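Local coordinates for PEPTIDE N-myristoyltransferase (Saccharomyces cerevisiae, PDB 1IIC), which transfers myristate from myristoyl-CoA to the N-terminal glycine of target proteins, at residues L242-F256 / Y319-R331. Sequence-based numbering, arbitrary orientation.
Sequences LFKRYQSRFELIQIF and YYATDADFQFKDR
Arg-249 grips Asp-325 in a two-pronged, end-on salt bridge, NH1 to OD2 and NH2 to OD1, each 2.9 Å, with guanidinium and carboxylate only 8° from coplanar. One face of that guanidinium is covered by Tyr-246 CE2, and NE donates to Tyr-246 O, which together limit its rotation; Tyr-246 O also accepts from Arg-249 N, on the opposite face of its plane. With chi1 at 72°, the bend at chi3 swings the head toward Asp-325. Arg-331 comes in at about a right angle, laying a guanidinium face against Arg-249 CD; water 1 joins its NH1 to Arg-249 O, and Arg-331 NH2 forms a salt bridge with Asp-370. A leucine in place of Arg-249 would probably leave the Asp-325 carboxylate without its counter-charge and the Tyr-246 ring without the flat group over its face. Within the C-terminal, GNAT-like half of the enzyme, helix 242-247 crosses strand 319-322 at 89°, the axes 7.2 Å apart at closest approach. Ala-321 CB fits close to the helix there, 3.7 Å from Phe-243 CA, while its CA lies over the Tyr-246 ring. Farther along, Phe-326 is sandwiched: Asp-323 CA on one face, on the other a cation-pi contact with Arg-245 CZ 4.2 Å from the centroid of the Phe-326 ring. Toward strand 252-254, Phe-243 and Phe-256 both direct ring edges at Tyr-319, whose OH is hydrogen-bonded to Val-420 N and, through water 3, linked to Gln-254 OE1.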
loop_
_atom_site.group_PDB
_atom_site.type_symbol
_atom_site.label_atom_id
_atom_site.label_comp_id
_atom_site.label_asym_id
_atom_site.label_seq_id
_atom_site.Cartn_x
_atom_site.Cartn_y
_atom_site.Cartn_z
ATOM N N LEU A 242 13.089 3.017 -16.518
ATOM C CA LEU A 242 11.768 3.253 -17.095
ATOM C C LEU A 242 10.815 3.669 -15.971
ATOM O O LEU A 242 10.033 4.604 -16.112
ATOM C CB LEU A 242 11.240 1.971 -17.748
ATOM C CG LEU A 242 9.768 1.991 -18.180
ATOM C CD1 LEU A 242 9.556 3.052 -19.238
ATOM C CD2 LEU A 242 9.365 0.610 -18.710
ATOM N N PHE A 243 10.898 2.962 -14.852
ATOM C CA PHE A 243 10.038 3.236 -13.701
ATOM C C PHE A 243 10.267 4.638 -13.153
ATOM O O PHE A 243 9.326 5.421 -13.027
ATOM C CB PHE A 243 10.288 2.209 -12.598
ATOM C CG PHE A 243 9.446 2.422 -11.379
ATOM C CD1 PHE A 243 8.062 2.267 -11.436
ATOM C CD2 PHE A 243 10.029 2.809 -10.180
ATOM C CE1 PHE A 243 7.277 2.498 -10.313
ATOM C CE2 PHE A 243 9.250 3.040 -9.054
ATOM C CZ PHE A 243 7.872 2.885 -9.121
ATOM N N LYS A 244 11.521 4.939 -12.833
ATOM C CA LYS A 244 11.901 6.245 -12.308
ATOM C C LYS A 244 11.441 7.364 -13.228
ATOM O O LYS A 244 10.955 8.403 -12.778
ATOM C CB LYS A 244 13.425 6.319 -12.142
ATOM C CG LYS A 244 13.946 7.721 -11.871
ATOM C CD LYS A 244 15.469 7.750 -11.700
ATOM C CE LYS A 244 15.961 9.181 -11.467
ATOM N NZ LYS A 244 17.436 9.263 -11.221
ATOM N N ARG A 245 11.611 7.146 -14.525
ATOM C CA ARG A 245 11.237 8.133 -15.515
ATOM C C ARG A 245 9.735 8.395 -15.454
ATOM O O ARG A 245 9.296 9.544 -15.335
ATOM C CB ARG A 245 11.632 7.632 -16.904
ATOM C CG ARG A 245 12.155 8.698 -17.830
ATOM C CD ARG A 245 11.094 9.722 -18.179
ATOM N NE ARG A 245 10.953 9.854 -19.625
ATOM C CZ ARG A 245 11.956 10.122 -20.449
ATOM N NH1 ARG A 245 13.181 10.291 -19.965
ATOM N NH2 ARG A 245 11.742 10.204 -21.758
ATOM N N TYR A 246 8.951 7.325 -15.535
ATOM C CA TYR A 246 7.495 7.445 -15.490
ATOM C C TYR A 246 7.031 8.114 -14.185
ATOM O O TYR A 246 6.273 9.077 -14.223
ATOM C CB TYR A 246 6.856 6.057 -15.660
ATOM C CG TYR A 246 5.356 6.053 -15.497
ATOM C CD1 TYR A 246 4.773 5.701 -14.285
ATOM C CD2 TYR A 246 4.525 6.485 -16.524
ATOM C CE1 TYR A 246 3.400 5.788 -14.093
ATOM C CE2 TYR A 246 3.154 6.580 -16.343
ATOM C CZ TYR A 246 2.598 6.232 -15.121
ATOM O OH TYR A 246 1.248 6.343 -14.923
ATOM N N GLN A 247 7.529 7.607 -13.054
ATOM C CA GLN A 247 7.231 8.091 -11.695
ATOM C C GLN A 247 7.476 9.563 -11.434
ATOM O O GLN A 247 6.823 10.162 -10.568
ATOM C CB GLN A 247 8.097 7.368 -10.669
ATOM C CG GLN A 247 7.470 6.211 -9.985
ATOM C CD GLN A 247 7.796 6.209 -8.507
ATOM O OE1 GLN A 247 8.940 6.437 -8.099
ATOM N NE2 GLN A 247 6.794 5.951 -7.699
ATOM N N SER A 248 8.469 10.119 -12.126
ATOM C CA SER A 248 8.845 11.511 -11.948
ATOM C C SER A 248 7.694 12.470 -12.180
ATOM O O SER A 248 7.776 13.632 -11.802
ATOM C CB SER A 248 10.006 11.872 -12.882
ATOM O OG SER A 248 9.598 11.819 -14.241
ATOM N N ARG A 249 6.616 11.989 -12.794
ATOM C CA ARG A 249 5.462 12.846 -13.060
ATOM C C ARG A 249 4.652 13.117 -11.790
ATOM O O ARG A 249 3.990 14.145 -11.672
ATOM C CB ARG A 249 4.547 12.193 -14.097
ATOM C CG ARG A 249 3.767 10.986 -13.580
ATOM C CD ARG A 249 3.009 10.340 -14.728
ATOM N NE ARG A 249 3.920 10.044 -15.834
ATOM C CZ ARG A 249 3.538 9.848 -17.089
ATOM N NH1 ARG A 249 2.256 9.915 -17.413
ATOM N NH2 ARG A 249 4.445 9.588 -18.019
ATOM N N PHE A 250 4.701 12.183 -10.847
ATOM C CA PHE A 250 3.951 12.316 -9.603
ATOM C C PHE A 250 4.646 13.262 -8.610
ATOM O O PHE A 250 5.849 13.518 -8.719
ATOM C CB PHE A 250 3.747 10.918 -8.994
ATOM C CG PHE A 250 3.072 9.935 -9.934
ATOM C CD1 PHE A 250 3.692 8.730 -10.272
ATOM C CD2 PHE A 250 1.834 10.229 -10.498
ATOM C CE1 PHE A 250 3.086 7.826 -11.167
ATOM C CE2 PHE A 250 1.220 9.344 -11.386
ATOM C CZ PHE A 250 1.839 8.142 -11.725
ATOM N N GLU A 251 3.890 13.790 -7.650
ATOM C CA GLU A 251 4.457 14.704 -6.668
ATOM C C GLU A 251 4.866 14.027 -5.366
ATOM O O GLU A 251 5.678 14.568 -4.615
ATOM C CB GLU A 251 3.480 15.854 -6.403
ATOM C CG GLU A 251 3.246 16.745 -7.633
ATOM C CD GLU A 251 2.246 17.854 -7.380
ATOM O OE1 GLU A 251 1.338 17.650 -6.558
ATOM O OE2 GLU A 251 2.347 18.924 -8.013
ATOM N N LEU A 252 4.311 12.847 -5.099
ATOM C CA LEU A 252 4.650 12.084 -3.887
ATOM C C LEU A 252 5.063 10.672 -4.299
ATOM O O LEU A 252 4.232 9.873 -4.740
ATOM C CB LEU A 252 3.456 11.999 -2.934
ATOM C CG LEU A 252 3.740 11.250 -1.624
ATOM C CD1 LEU A 252 4.796 12.006 -0.817
ATOM C CD2 LEU A 252 2.455 11.113 -0.815
ATOM N N ILE A 253 6.345 10.362 -4.138
ATOM C CA ILE A 253 6.862 9.060 -4.539
ATOM C C ILE A 253 7.949 8.565 -3.597
ATOM O O ILE A 253 8.478 9.325 -2.796
ATOM C CB ILE A 253 7.515 9.131 -5.954
ATOM C CG1 ILE A 253 8.737 10.057 -5.903
ATOM C CG2 ILE A 253 6.520 9.643 -6.984
ATOM C CD1 ILE A 253 9.490 10.191 -7.218
ATOM N N GLN A 254 8.269 7.280 -3.706
ATOM C CA GLN A 254 9.350 6.703 -2.927
ATOM C C GLN A 254 10.462 6.635 -3.957
ATOM O O GLN A 254 10.261 6.121 -5.058
ATOM C CB GLN A 254 9.045 5.278 -2.442
ATOM C CG GLN A 254 10.091 4.783 -1.430
ATOM C CD GLN A 254 10.218 3.267 -1.338
ATOM O OE1 GLN A 254 9.225 2.539 -1.355
ATOM N NE2 GLN A 254 11.454 2.787 -1.216
ATOM N N ILE A 255 11.626 7.168 -3.615
ATOM C CA ILE A 255 12.755 7.150 -4.526
ATOM C C ILE A 255 13.585 5.920 -4.230
ATOM O O ILE A 255 14.445 5.928 -3.351
ATOM C CB ILE A 255 13.592 8.425 -4.371
ATOM C CG1 ILE A 255 12.728 9.632 -4.747
ATOM C CG2 ILE A 255 14.817 8.363 -5.262
ATOM C CD1 ILE A 255 13.396 10.968 -4.564
ATOM N N PHE A 256 13.302 4.852 -4.968
ATOM C CA PHE A 256 14.000 3.592 -4.787
ATOM C C PHE A 256 15.453 3.672 -5.221
ATOM O O PHE A 256 15.851 4.583 -5.945
ATOM C CB PHE A 256 13.346 2.480 -5.614
ATOM C CG PHE A 256 11.933 2.146 -5.215
ATOM C CD1 PHE A 256 10.877 2.987 -5.552
ATOM C CD2 PHE A 256 11.650 0.945 -4.573
ATOM C CE1 PHE A 256 9.561 2.632 -5.268
ATOM C CE2 PHE A 256 10.342 0.583 -4.283
ATOM C CZ PHE A 256 9.291 1.432 -4.635
ATOM N N TYR A 319 2.851 -1.165 -8.286
ATOM C CA TYR A 319 3.574 -0.198 -9.112
ATOM C C TYR A 319 3.615 -0.609 -10.579
ATOM O O TYR A 319 3.560 -1.795 -10.907
ATOM C CB TYR A 319 5.007 -0.015 -8.601
ATOM C CG TYR A 319 5.110 0.856 -7.374
ATOM C CD1 TYR A 319 4.912 2.231 -7.452
ATOM C CD2 TYR A 319 5.409 0.306 -6.130
ATOM C CE1 TYR A 319 5.008 3.028 -6.326
ATOM C CE2 TYR A 319 5.509 1.097 -5.001
ATOM C CZ TYR A 319 5.307 2.452 -5.104
ATOM O OH TYR A 319 5.403 3.232 -3.976
ATOM N N TYR A 320 3.712 0.384 -11.454
ATOM C CA TYR A 320 3.779 0.146 -12.888
ATOM C C TYR A 320 4.409 1.337 -13.601
ATOM O O TYR A 320 4.635 2.391 -13.000
ATOM C CB TYR A 320 2.380 -0.131 -13.447
ATOM C CG TYR A 320 1.396 1.010 -13.317
ATOM C CD1 TYR A 320 1.500 2.151 -14.126
ATOM C CD2 TYR A 320 0.330 0.934 -12.410
ATOM C CE1 TYR A 320 0.562 3.184 -14.038
ATOM C CE2 TYR A 320 -0.613 1.965 -12.313
ATOM C CZ TYR A 320 -0.490 3.087 -13.131
ATOM O OH TYR A 320 -1.419 4.107 -13.039
ATOM N N ALA A 321 4.697 1.156 -14.886
ATOM C CA ALA A 321 5.307 2.199 -15.690
ATOM C C ALA A 321 5.270 1.807 -17.162
ATOM O O ALA A 321 5.288 0.625 -17.502
ATOM C CB ALA A 321 6.749 2.420 -15.247
ATOM N N THR A 322 5.226 2.810 -18.032
ATOM C CA THR A 322 5.181 2.584 -19.471
ATOM C C THR A 322 5.718 3.828 -20.168
ATOM O O THR A 322 5.685 4.910 -19.599
ATOM C CB THR A 322 3.717 2.295 -19.931
ATOM O OG1 THR A 322 3.681 2.077 -21.346
ATOM C CG2 THR A 322 2.801 3.446 -19.566
ATOM N N ASP A 323 6.232 3.673 -21.386
ATOM C CA ASP A 323 6.754 4.814 -22.140
ATOM C C ASP A 323 5.727 5.332 -23.147
ATOM O O ASP A 323 6.039 6.191 -23.970
ATOM C CB ASP A 323 8.037 4.436 -22.890
ATOM C CG ASP A 323 7.836 3.278 -23.875
ATOM O OD1 ASP A 323 6.677 2.922 -24.197
ATOM O OD2 ASP A 323 8.859 2.724 -24.338
ATOM N N ALA A 324 4.503 4.815 -23.065
ATOM C CA ALA A 324 3.433 5.200 -23.983
ATOM C C ALA A 324 3.281 6.698 -24.250
ATOM O O ALA A 324 2.850 7.083 -25.335
ATOM C CB ALA A 324 2.101 4.628 -23.502
ATOM N N ASP A 325 3.609 7.549 -23.281
ATOM C CA ASP A 325 3.470 8.983 -23.509
ATOM C C ASP A 325 4.776 9.772 -23.424
ATOM O O ASP A 325 4.758 11.009 -23.374
ATOM C CB ASP A 325 2.419 9.589 -22.554
ATOM C CG ASP A 325 2.927 9.766 -21.124
ATOM O OD1 ASP A 325 4.127 9.529 -20.853
ATOM O OD2 ASP A 325 2.109 10.163 -20.262
ATOM N N PHE A 326 5.904 9.066 -23.422
ATOM C CA PHE A 326 7.219 9.709 -23.342
ATOM C C PHE A 326 7.516 10.559 -24.572
ATOM O O PHE A 326 8.532 11.246 -24.640
ATOM C CB PHE A 326 8.328 8.657 -23.213
ATOM C CG PHE A 326 8.468 8.073 -21.838
ATOM C CD1 PHE A 326 9.598 7.324 -21.508
ATOM C CD2 PHE A 326 7.483 8.267 -20.869
ATOM C CE1 PHE A 326 9.747 6.772 -20.235
ATOM C CE2 PHE A 326 7.623 7.716 -19.589
ATOM C CZ PHE A 326 8.759 6.968 -19.273
ATOM N N GLN A 327 6.630 10.493 -25.549
ATOM C CA GLN A 327 6.796 11.229 -26.789
ATOM C C GLN A 327 6.270 12.656 -26.667
ATOM O O GLN A 327 6.695 13.552 -27.393
ATOM C CB GLN A 327 6.046 10.484 -27.886
ATOM C CG GLN A 327 6.305 10.932 -29.285
ATOM C CD GLN A 327 5.320 10.297 -30.244
ATOM O OE1 GLN A 327 4.980 9.112 -30.107
ATOM N NE2 GLN A 327 4.853 11.074 -31.223
ATOM N N PHE A 328 5.332 12.863 -25.753
ATOM C CA PHE A 328 4.753 14.181 -25.553
ATOM C C PHE A 328 5.442 14.838 -24.368
ATOM O O PHE A 328 5.866 14.162 -23.431
ATOM C CB PHE A 328 3.244 14.057 -25.302
ATOM C CG PHE A 328 2.533 13.188 -26.308
ATOM C CD1 PHE A 328 2.620 11.800 -26.235
ATOM C CD2 PHE A 328 1.825 13.758 -27.362
ATOM C CE1 PHE A 328 2.018 10.987 -27.202
ATOM C CE2 PHE A 328 1.218 12.952 -28.336
ATOM C CZ PHE A 328 1.317 11.566 -28.254
ATOM N N LYS A 329 5.564 16.158 -24.411
ATOM C CA LYS A 329 6.220 16.879 -23.329
ATOM C C LYS A 329 5.306 17.037 -22.125
ATOM O O LYS A 329 5.721 16.798 -20.989
ATOM C CB LYS A 329 6.673 18.259 -23.811
ATOM N N ASP A 330 4.058 17.419 -22.382
ATOM C CA ASP A 330 3.079 17.650 -21.326
ATOM C C ASP A 330 2.162 16.462 -21.045
ATOM O O ASP A 330 1.352 16.066 -21.884
ATOM C CB ASP A 330 2.234 18.881 -21.676
ATOM N N ARG A 331 2.300 15.906 -19.847
ATOM C CA ARG A 331 1.503 14.770 -19.403
ATOM C C ARG A 331 -0.002 14.953 -19.645
ATOM O O ARG A 331 -0.702 14.003 -19.997
ATOM C CB ARG A 331 1.748 14.543 -17.906
ATOM C CG ARG A 331 0.788 13.567 -17.235
ATOM C CD ARG A 331 0.984 13.573 -15.726
ATOM N NE ARG A 331 0.062 12.674 -15.035
ATOM C CZ ARG A 331 -0.070 12.613 -13.710
ATOM N NH1 ARG A 331 0.661 13.405 -12.929
ATOM N NH2 ARG A 331 -0.929 11.759 -13.165
HETATM O O HOH W 1 2.494 15.544 -13.421
HETATM O O HOH W 2 6.694 5.712 -5.258
HETATM O O HOH W 3 6.671 2.065 -1.858
#